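Local coordinates for peptidase M16 inactive domain family protein (Pseudomonas fluorescens, PDB 3GWB) that is of uncertain activity but resembles M16 metallopeptidases and may act as a metal-dependent hydrolase, at residues D332-Y337 and K406-D411; F312-Q317 and K328-V333; P264-V269 and F303-A308. One frame throughout, in Å; residues are numbered along the deposited sequence.

Contact 1: residues D332-Y337 and K406-D411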
loop_
_atom_site.group_PDB
_atom_site.type_symbol
_atom_site.label_atom_id
_atom_site.label_comp_id
_atom_site.label_asym_id
_atom_site.label_seq_id
_atom_site.Cartn_x
_atom_site.Cartn_y
_atom_site.Cartn_z
ATOM N N ASP A 332 15.273 -0.042 -30.512
ATOM C CA ASP A 332 15.153 0.741 -31.741
ATOM C C ASP A 332 14.361 2.009 -31.464
ATOM O O ASP A 332 14.715 3.082 -31.945
ATOM C CB ASP A 332 14.444 -0.056 -32.844
ATOM C CG ASP A 332 15.179 -1.330 -33.213
ATOM O OD1 ASP A 332 16.412 -1.272 -33.417
ATOM O OD2 ASP A 332 14.519 -2.390 -33.313
ATOM N N VAL A 333 13.279 1.880 -30.704
ATOM C CA VAL A 333 12.465 3.037 -30.359
ATOM C C VAL A 333 13.308 4.030 -29.569
ATOM O O VAL A 333 13.199 5.243 -29.753
ATOM C CB VAL A 333 11.253 2.632 -29.502
ATOM C CG1 VAL A 333 10.574 3.870 -28.946
ATOM C CG2 VAL A 333 10.277 1.820 -30.341
ATOM N N PHE A 334 14.144 3.511 -28.680
ATOM C CA PHE A 334 15.004 4.360 -27.867
ATOM C C PHE A 334 16.037 5.058 -28.748
ATOM O O PHE A 334 16.253 6.266 -28.632
ATOM C CB PHE A 334 15.723 3.522 -26.812
ATOM C CG PHE A 334 16.646 4.312 -25.941
ATOM C CD1 PHE A 334 16.153 5.320 -25.126
ATOM C CD2 PHE A 334 18.011 4.042 -25.923
ATOM C CE1 PHE A 334 17.000 6.055 -24.302
ATOM C CE2 PHE A 334 18.871 4.771 -25.101
ATOM C CZ PHE A 334 18.361 5.779 -24.290
ATOM N N ALA A 335 16.686 4.287 -29.615
ATOM C CA ALA A 335 17.698 4.840 -30.509
ATOM C C ALA A 335 17.079 5.926 -31.374
ATOM O O ALA A 335 17.635 7.014 -31.512
ATOM C CB ALA A 335 18.276 3.741 -31.383
ATOM N N GLU A 336 15.917 5.614 -31.943
ATOM C CA GLU A 336 15.179 6.529 -32.803
ATOM C C GLU A 336 14.813 7.813 -32.063
ATOM O O GLU A 336 14.874 8.897 -32.634
ATOM C CB GLU A 336 13.921 5.824 -33.328
ATOM C CG GLU A 336 12.843 6.726 -33.921
ATOM C CD GLU A 336 13.349 7.627 -35.031
ATOM O OE1 GLU A 336 14.091 7.140 -35.917
ATOM O OE2 GLU A 336 12.987 8.825 -35.021
ATOM N N TYR A 337 14.445 7.695 -30.792
ATOM C CA TYR A 337 14.090 8.871 -30.001
ATOM C C TYR A 337 15.296 9.791 -29.773
ATOM O O TYR A 337 15.187 11.008 -29.924
ATOM C CB TYR A 337 13.517 8.460 -28.643
ATOM C CG TYR A 337 12.967 9.625 -27.849
ATOM C CD1 TYR A 337 11.850 10.329 -28.297
ATOM C CD2 TYR A 337 13.567 10.033 -26.658
ATOM C CE1 TYR A 337 11.339 11.411 -27.577
ATOM C CE2 TYR A 337 13.062 11.120 -25.925
ATOM C CZ TYR A 337 11.945 11.803 -26.393
ATOM O OH TYR A 337 11.431 12.881 -25.683
ATOM N N LYS A 406 22.934 14.271 -24.378
ATOM C CA LYS A 406 24.074 14.637 -23.548
ATOM C C LYS A 406 24.218 13.729 -22.326
ATOM O O LYS A 406 25.303 13.605 -21.761
ATOM C CB LYS A 406 23.940 16.093 -23.093
ATOM C CG LYS A 406 25.088 16.602 -22.231
ATOM C CD LYS A 406 24.805 18.030 -21.776
ATOM C CE LYS A 406 25.909 18.567 -20.890
ATOM N NZ LYS A 406 25.566 19.913 -20.343
ATOM N N HIS A 407 23.132 13.077 -21.933
ATOM C CA HIS A 407 23.170 12.221 -20.757
ATOM C C HIS A 407 22.933 10.739 -21.022
ATOM O O HIS A 407 23.166 9.907 -20.144
ATOM C CB HIS A 407 22.158 12.737 -19.735
ATOM C CG HIS A 407 22.477 14.108 -19.221
ATOM N ND1 HIS A 407 23.509 14.348 -18.344
ATOM C CD2 HIS A 407 21.928 15.315 -19.497
ATOM C CE1 HIS A 407 23.588 15.646 -18.100
ATOM N NE2 HIS A 407 22.637 16.254 -18.791
ATOM N N LEU A 408 22.483 10.405 -22.226
ATOM C CA LEU A 408 22.213 9.013 -22.572
ATOM C C LEU A 408 22.853 8.624 -23.893
ATOM O O LEU A 408 23.003 9.450 -24.785
ATOM C CB LEU A 408 20.708 8.778 -22.663
ATOM C CG LEU A 408 19.896 9.003 -21.390
ATOM C CD1 LEU A 408 18.415 8.869 -21.716
ATOM C CD2 LEU A 408 20.321 7.997 -20.323
ATOM N N ASN A 409 23.209 7.350 -24.016
ATOM C CA ASN A 409 23.834 6.838 -25.227
ATOM C C ASN A 409 23.387 5.399 -25.419
ATOM O O ASN A 409 23.411 4.603 -24.480
ATOM C CB ASN A 409 25.358 6.906 -25.090
ATOM C CG ASN A 409 26.084 6.513 -26.363
ATOM O OD1 ASN A 409 25.938 5.393 -26.862
ATOM N ND2 ASN A 409 26.879 7.438 -26.894
ATOM N N VAL A 410 22.977 5.061 -26.635
ATOM C CA VAL A 410 22.515 3.709 -26.923
ATOM C C VAL A 410 23.584 2.635 -26.710
ATOM O O VAL A 410 23.256 1.479 -26.447
ATOM C CB VAL A 410 21.984 3.595 -28.373
ATOM C CG1 VAL A 410 20.783 4.508 -28.553
ATOM C CG2 VAL A 410 23.081 3.949 -29.366
ATOM N N ASP A 411 24.854 3.020 -26.817
ATOM C CA ASP A 411 25.963 2.077 -26.652
ATOM C C ASP A 411 26.327 1.789 -25.194
ATOM O O ASP A 411 27.200 0.963 -24.922
ATOM C CB ASP A 411 27.226 2.601 -27.354
ATOM C CG ASP A 411 27.055 2.752 -28.858
ATOM O OD1 ASP A 411 26.431 1.871 -29.482
ATOM O OD2 ASP A 411 27.565 3.745 -29.421
#
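The ring of F334 reaches out from its helix into the angle between L408 and V410, meeting each in a different way. L408 comes to it at the rim: CD1 lies near the ring plane, 4.0 Å from F334 CZ and scarcely farther from CE1, and the two side chains cross at about a right angle. V410 approaches obliquely, its CG1 3.8 Å from F334 CD2. That same methyl also rests on the following residue, 3.7 Å from A335 CA, so one branch of V410 spans two neighbouring residues of the helix. With CG anti to the backbone N (chi1 179°), F334 points its ring across to the loop. The chain around V410 is shaped by an Asx turn, in which N409 OD1 accepts from D411 N at 2.6 Å, in the carbonyl plane. Cutting F334 back to an alanine would probably leave L408 CD1 and V410 CG1 without the ring between them and open a gap between helix and loop. F334 also packs on M413 and on L276 of helix 266-277. This is apolar packing in the α/β domain of an M16 protein: helix 323-340 lies against the connection from helix 397-407 to sheet strand 414-419.

Contact 2: residues F312-Q317 and K328-V333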
loop_
_atom_site.group_PDB
_atom_site.type_symbol
_atom_site.label_atom_id
_atom_site.label_comp_id
_atom_site.label_asym_id
_atom_site.label_seq_id
_atom_site.Cartn_x
_atom_site.Cartn_y
_atom_site.Cartn_z
ATOM N N PHE A 312 19.029 5.582 -15.097
ATOM C CA PHE A 312 17.997 5.862 -16.076
ATOM C C PHE A 312 17.597 4.428 -16.379
ATOM O O PHE A 312 18.460 3.588 -16.669
ATOM C CB PHE A 312 18.534 6.507 -17.351
ATOM C CG PHE A 312 17.548 6.457 -18.489
ATOM C CD1 PHE A 312 16.443 7.308 -18.514
ATOM C CD2 PHE A 312 17.685 5.508 -19.503
ATOM C CE1 PHE A 312 15.478 7.200 -19.523
ATOM C CE2 PHE A 312 16.727 5.389 -20.517
ATOM C CZ PHE A 312 15.623 6.243 -20.530
HETATM N N MSE A 313 16.303 4.142 -16.320
HETATM C CA MSE A 313 15.846 2.784 -16.529
HETATM C C MSE A 313 14.539 2.675 -17.304
HETATM O O MSE A 313 13.671 3.539 -17.205
HETATM C CB MSE A 313 15.691 2.120 -15.159
HETATM C CG MSE A 313 15.501 0.622 -15.165
HETATM SE SE MSE A 313 15.494 0.014 -13.460
HETATM C CE MSE A 313 17.041 0.719 -12.850
ATOM N N ILE A 314 14.426 1.605 -18.084
ATOM C CA ILE A 314 13.230 1.311 -18.864
ATOM C C ILE A 314 12.839 -0.097 -18.464
ATOM O O ILE A 314 13.694 -0.982 -18.420
ATOM C CB ILE A 314 13.503 1.283 -20.374
ATOM C CG1 ILE A 314 13.919 2.667 -20.862
ATOM C CG2 ILE A 314 12.261 0.779 -21.112
ATOM C CD1 ILE A 314 14.385 2.677 -22.307
ATOM N N ASN A 315 11.566 -0.319 -18.166
ATOM C CA ASN A 315 11.138 -1.661 -17.791
ATOM C C ASN A 315 9.760 -2.028 -18.317
ATOM O O ASN A 315 8.891 -1.173 -18.485
ATOM C CB ASN A 315 11.159 -1.825 -16.274
ATOM C CG ASN A 315 10.168 -0.928 -15.586
ATOM O OD1 ASN A 315 10.376 0.281 -15.476
ATOM N ND2 ASN A 315 9.069 -1.510 -15.127
ATOM N N LEU A 316 9.576 -3.316 -18.582
ATOM C CA LEU A 316 8.311 -3.823 -19.084
ATOM C C LEU A 316 8.288 -5.335 -18.945
ATOM O O LEU A 316 9.300 -5.964 -18.613
ATOM C CB LEU A 316 8.114 -3.447 -20.560
ATOM C CG LEU A 316 8.986 -4.176 -21.594
ATOM C CD1 LEU A 316 8.411 -3.981 -22.988
ATOM C CD2 LEU A 316 10.407 -3.658 -21.528
ATOM N N GLN A 317 7.122 -5.911 -19.205
ATOM C CA GLN A 317 6.916 -7.352 -19.135
ATOM C C GLN A 317 6.154 -7.752 -20.399
ATOM O O GLN A 317 5.264 -7.035 -20.838
ATOM C CB GLN A 317 6.102 -7.696 -17.883
ATOM C CG GLN A 317 5.809 -9.170 -17.687
ATOM C CD GLN A 317 5.193 -9.464 -16.325
ATOM O OE1 GLN A 317 5.822 -9.243 -15.289
ATOM N NE2 GLN A 317 3.957 -9.962 -16.323
ATOM N N LYS A 328 14.320 -5.810 -28.931
ATOM C CA LYS A 328 14.924 -5.153 -30.084
ATOM C C LYS A 328 14.117 -3.911 -30.414
ATOM O O LYS A 328 14.680 -2.859 -30.708
ATOM C CB LYS A 328 14.920 -6.077 -31.303
ATOM C CG LYS A 328 15.617 -7.407 -31.100
ATOM C CD LYS A 328 17.113 -7.245 -30.914
ATOM C CE LYS A 328 17.799 -8.604 -30.788
ATOM N NZ LYS A 328 17.525 -9.480 -31.960
ATOM N N LEU A 329 12.793 -4.052 -30.378
ATOM C CA LEU A 329 11.886 -2.948 -30.673
ATOM C C LEU A 329 12.115 -1.780 -29.720
ATOM O O LEU A 329 12.275 -0.644 -30.155
ATOM C CB LEU A 329 10.423 -3.412 -30.575
ATOM C CG LEU A 329 9.317 -2.348 -30.645
ATOM C CD1 LEU A 329 9.342 -1.659 -32.003
ATOM C CD2 LEU A 329 7.955 -2.995 -30.395
ATOM N N VAL A 330 12.125 -2.066 -28.422
ATOM C CA VAL A 330 12.332 -1.021 -27.423
ATOM C C VAL A 330 13.652 -0.305 -27.682
ATOM O O VAL A 330 13.722 0.923 -27.631
ATOM C CB VAL A 330 12.342 -1.607 -25.994
ATOM C CG1 VAL A 330 12.798 -0.557 -24.995
ATOM C CG2 VAL A 330 10.948 -2.083 -25.629
ATOM N N GLN A 331 14.701 -1.076 -27.952
ATOM C CA GLN A 331 16.007 -0.487 -28.227
ATOM C C GLN A 331 15.952 0.415 -29.462
ATOM O O GLN A 331 16.513 1.506 -29.456
ATOM C CB GLN A 331 17.059 -1.581 -28.429
ATOM C CG GLN A 331 17.398 -2.344 -27.161
ATOM C CD GLN A 331 18.460 -3.405 -27.383
ATOM O OE1 GLN A 331 18.252 -4.356 -28.139
ATOM N NE2 GLN A 331 19.605 -3.249 -26.724
ATOM N N ASP A 332 15.273 -0.042 -30.512
ATOM C CA ASP A 332 15.153 0.741 -31.741
ATOM C C ASP A 332 14.361 2.009 -31.464
ATOM O O ASP A 332 14.715 3.082 -31.945
ATOM C CB ASP A 332 14.444 -0.056 -32.844
ATOM C CG ASP A 332 15.179 -1.330 -33.213
ATOM O OD1 ASP A 332 16.412 -1.272 -33.417
ATOM O OD2 ASP A 332 14.519 -2.390 -33.313
ATOM N N VAL A 333 13.279 1.880 -30.704
ATOM C CA VAL A 333 12.465 3.037 -30.359
ATOM C C VAL A 333 13.308 4.030 -29.569
ATOM O O VAL A 333 13.199 5.243 -29.753
ATOM C CB VAL A 333 11.253 2.632 -29.502
ATOM C CG1 VAL A 333 10.574 3.870 -28.946
ATOM C CG2 VAL A 333 10.277 1.820 -30.341
#
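I314 and V330 face each other with their CA atoms 8.9 Å apart, the first on the extended strand 311-319 and the second on helix 323-340, which follows it closely in the chain. The helix is regular here, with D332 N bonded to K328 O, while the strand is paired through its backbone with L254 and L252 on one neighbour and with Y300 on the other. I314 and L316, two residues apart, project from the same side of the strand toward V330. The two methyls of V330 divide the work. CG1, anti to its own backbone N (chi1 170°), meets I314 CG2 tip to tip at 4.1 Å. V330 CG2 meets L316 CD1, also at 4.1 Å, but here the side chains run past each other in opposite directions. All three are buried, and the contact is wholly apolar. I314 rests in addition on M413 and S301, and L316 on L252 and V299, which ties the patch to the adjoining strands. It is the packing of a β-strand and its following α-helix, with the helix laid over one face of the mixed five-stranded sheet in the α/β layered M16 fold.

Contact 3: residues P264-V269 and F303-A308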
loop_
_atom_site.group_PDB
_atom_site.type_symbol
_atom_site.label_atom_id
_atom_site.label_comp_id
_atom_site.label_asym_id
_atom_site.label_seq_id
_atom_site.Cartn_x
_atom_site.Cartn_y
_atom_site.Cartn_z
ATOM N N PRO A 264 21.767 20.614 -13.998
ATOM C CA PRO A 264 21.017 21.688 -14.660
ATOM C C PRO A 264 20.015 21.246 -15.723
ATOM O O PRO A 264 18.994 21.904 -15.922
ATOM C CB PRO A 264 22.121 22.570 -15.236
ATOM C CG PRO A 264 23.182 21.588 -15.560
ATOM C CD PRO A 264 23.200 20.716 -14.323
ATOM N N ASP A 265 20.304 20.141 -16.405
ATOM C CA ASP A 265 19.404 19.637 -17.444
ATOM C C ASP A 265 18.231 18.834 -16.895
ATOM O O ASP A 265 17.507 18.195 -17.653
ATOM C CB ASP A 265 20.163 18.760 -18.442
ATOM C CG ASP A 265 21.193 19.533 -19.223
ATOM O OD1 ASP A 265 20.986 20.750 -19.424
ATOM O OD2 ASP A 265 22.197 18.921 -19.646
ATOM N N TYR A 266 18.044 18.866 -15.583
ATOM C CA TYR A 266 16.963 18.111 -14.960
ATOM C C TYR A 266 15.602 18.333 -15.615
ATOM O O TYR A 266 14.904 17.377 -15.953
ATOM C CB TYR A 266 16.861 18.458 -13.473
ATOM C CG TYR A 266 15.814 17.642 -12.761
ATOM C CD1 TYR A 266 15.999 16.279 -12.544
ATOM C CD2 TYR A 266 14.624 18.224 -12.325
ATOM C CE1 TYR A 266 15.023 15.510 -11.919
ATOM C CE2 TYR A 266 13.633 17.464 -11.699
ATOM C CZ TYR A 266 13.845 16.108 -11.494
ATOM O OH TYR A 266 12.877 15.355 -10.870
ATOM N N ALA A 267 15.218 19.593 -15.789
ATOM C CA ALA A 267 13.925 19.905 -16.389
ATOM C C ALA A 267 13.829 19.387 -17.825
ATOM O O ALA A 267 12.791 18.860 -18.241
ATOM C CB ALA A 267 13.680 21.417 -16.355
ATOM N N ALA A 268 14.910 19.543 -18.580
ATOM C CA ALA A 268 14.935 19.100 -19.966
ATOM C C ALA A 268 14.834 17.582 -20.088
ATOM O O ALA A 268 14.097 17.080 -20.930
ATOM C CB ALA A 268 16.200 19.598 -20.655
ATOM N N VAL A 269 15.560 16.848 -19.246
ATOM C CA VAL A 269 15.517 15.385 -19.313
ATOM C C VAL A 269 14.227 14.838 -18.730
ATOM O O VAL A 269 13.776 13.759 -19.112
ATOM C CB VAL A 269 16.718 14.722 -18.583
ATOM C CG1 VAL A 269 18.022 15.217 -19.185
ATOM C CG2 VAL A 269 16.657 15.006 -17.096
ATOM N N PHE A 303 14.231 8.562 -14.874
ATOM C CA PHE A 303 15.467 8.904 -14.183
ATOM C C PHE A 303 15.164 8.894 -12.690
ATOM O O PHE A 303 14.081 9.301 -12.273
ATOM C CB PHE A 303 15.908 10.324 -14.537
ATOM C CG PHE A 303 16.489 10.478 -15.907
ATOM C CD1 PHE A 303 17.844 10.260 -16.126
ATOM C CD2 PHE A 303 15.689 10.877 -16.975
ATOM C CE1 PHE A 303 18.405 10.447 -17.389
ATOM C CE2 PHE A 303 16.232 11.066 -18.238
ATOM C CZ PHE A 303 17.599 10.849 -18.448
ATOM N N THR A 304 16.116 8.430 -11.891
ATOM C CA THR A 304 15.968 8.453 -10.442
ATOM C C THR A 304 17.217 9.187 -9.959
ATOM O O THR A 304 18.159 8.578 -9.449
ATOM C CB THR A 304 15.920 7.038 -9.817
ATOM O OG1 THR A 304 14.867 6.278 -10.419
ATOM C CG2 THR A 304 15.647 7.136 -8.316
ATOM N N PRO A 305 17.252 10.514 -10.159
ATOM C CA PRO A 305 18.376 11.367 -9.759
ATOM C C PRO A 305 18.626 11.307 -8.257
ATOM O O PRO A 305 17.700 11.460 -7.459
ATOM C CB PRO A 305 17.934 12.756 -10.208
ATOM C CG PRO A 305 17.036 12.473 -11.373
ATOM C CD PRO A 305 16.229 11.307 -10.864
HETATM N N MSE A 306 19.879 11.092 -7.875
HETATM C CA MSE A 306 20.241 11.017 -6.471
HETATM C C MSE A 306 21.444 11.911 -6.225
HETATM O O MSE A 306 21.864 12.642 -7.123
HETATM C CB MSE A 306 20.560 9.574 -6.093
HETATM C CG MSE A 306 19.397 8.619 -6.314
HETATM SE SE MSE A 306 19.732 6.958 -5.686
HETATM C CE MSE A 306 20.372 6.188 -7.122
ATOM N N GLN A 307 21.993 11.861 -5.011
ATOM C CA GLN A 307 23.148 12.683 -4.667
ATOM C C GLN A 307 24.217 12.433 -5.716
ATOM O O GLN A 307 24.808 13.367 -6.247
ATOM C CB GLN A 307 23.669 12.315 -3.278
ATOM C CG GLN A 307 24.646 13.319 -2.690
ATOM C CD GLN A 307 25.039 12.965 -1.261
ATOM O OE1 GLN A 307 25.753 11.988 -1.024
ATOM N NE2 GLN A 307 24.558 13.756 -0.301
ATOM N N ALA A 308 24.466 11.162 -6.003
ATOM C CA ALA A 308 25.430 10.792 -7.027
ATOM C C ALA A 308 24.570 10.429 -8.232
ATOM O O ALA A 308 23.342 10.426 -8.135
ATOM C CB ALA A 308 26.254 9.594 -6.578
#
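Two separate apolar touches hold the first turn of helix 266-277 to the chain leaving strand 299-303, and both involve an aromatic ring. In the first, Y266 presents its edge to a proline: P305 CG sits near the ring plane, 3.7 Å from Y266 CE1 and 4.1 Å from CD1, with the two side chains crossing at about a right angle. The CB of Y266 does not aim at P305; it is the ring, carried anti to the backbone N (chi1 -176°), that closes the distance. In the second, V269 lies against the ring of F303. V269 CB is 3.7 Å from F303 CE2, and V269 CG2 stands 4.1 Å above one face, offset toward the rim. Here too the side chains cross nearly perpendicularly, and both leave their backbones toward the other segment.

F303 ends strand 299-303, at one edge of the five-stranded sheet within this chain, and the start of helix 266-277 lies beside the point where that strand gives way to the loop before strand 311-319, within the α/β domain of the M16 fold.

Of the polar interactions, one opens the helix: V269 N donates to D265 O at 2.9 Å. D265 occupies the N-cap position, yet its carboxylate makes no capping bond. The Y266 ring also enters a cation-pi interaction with R261. Q307 binds I230 N through OE1, while its backbone N donates to D93 OD2.

How the contacts relate
Along the chain the order is contact 3, contact 2, contact 1, with contacts 2 and 1 meeting at D332 and V333 on helix 323-340. Their centres lie about 10 Å apart, and contact 3 is about 17 Å from contact 1 and about 20 Å from contact 2. The three are joined by one apolar core: F312 of strand 311-319 packs against F334, L408 and F303. A polar link ties contacts 1 and 3, a probable hydrogen bond from H407 NE2 to D265 OD2 of 2.8 Å. Together they bring the five-stranded sheet and helices 266-277, 323-340 and 397-407 into a single α/β unit.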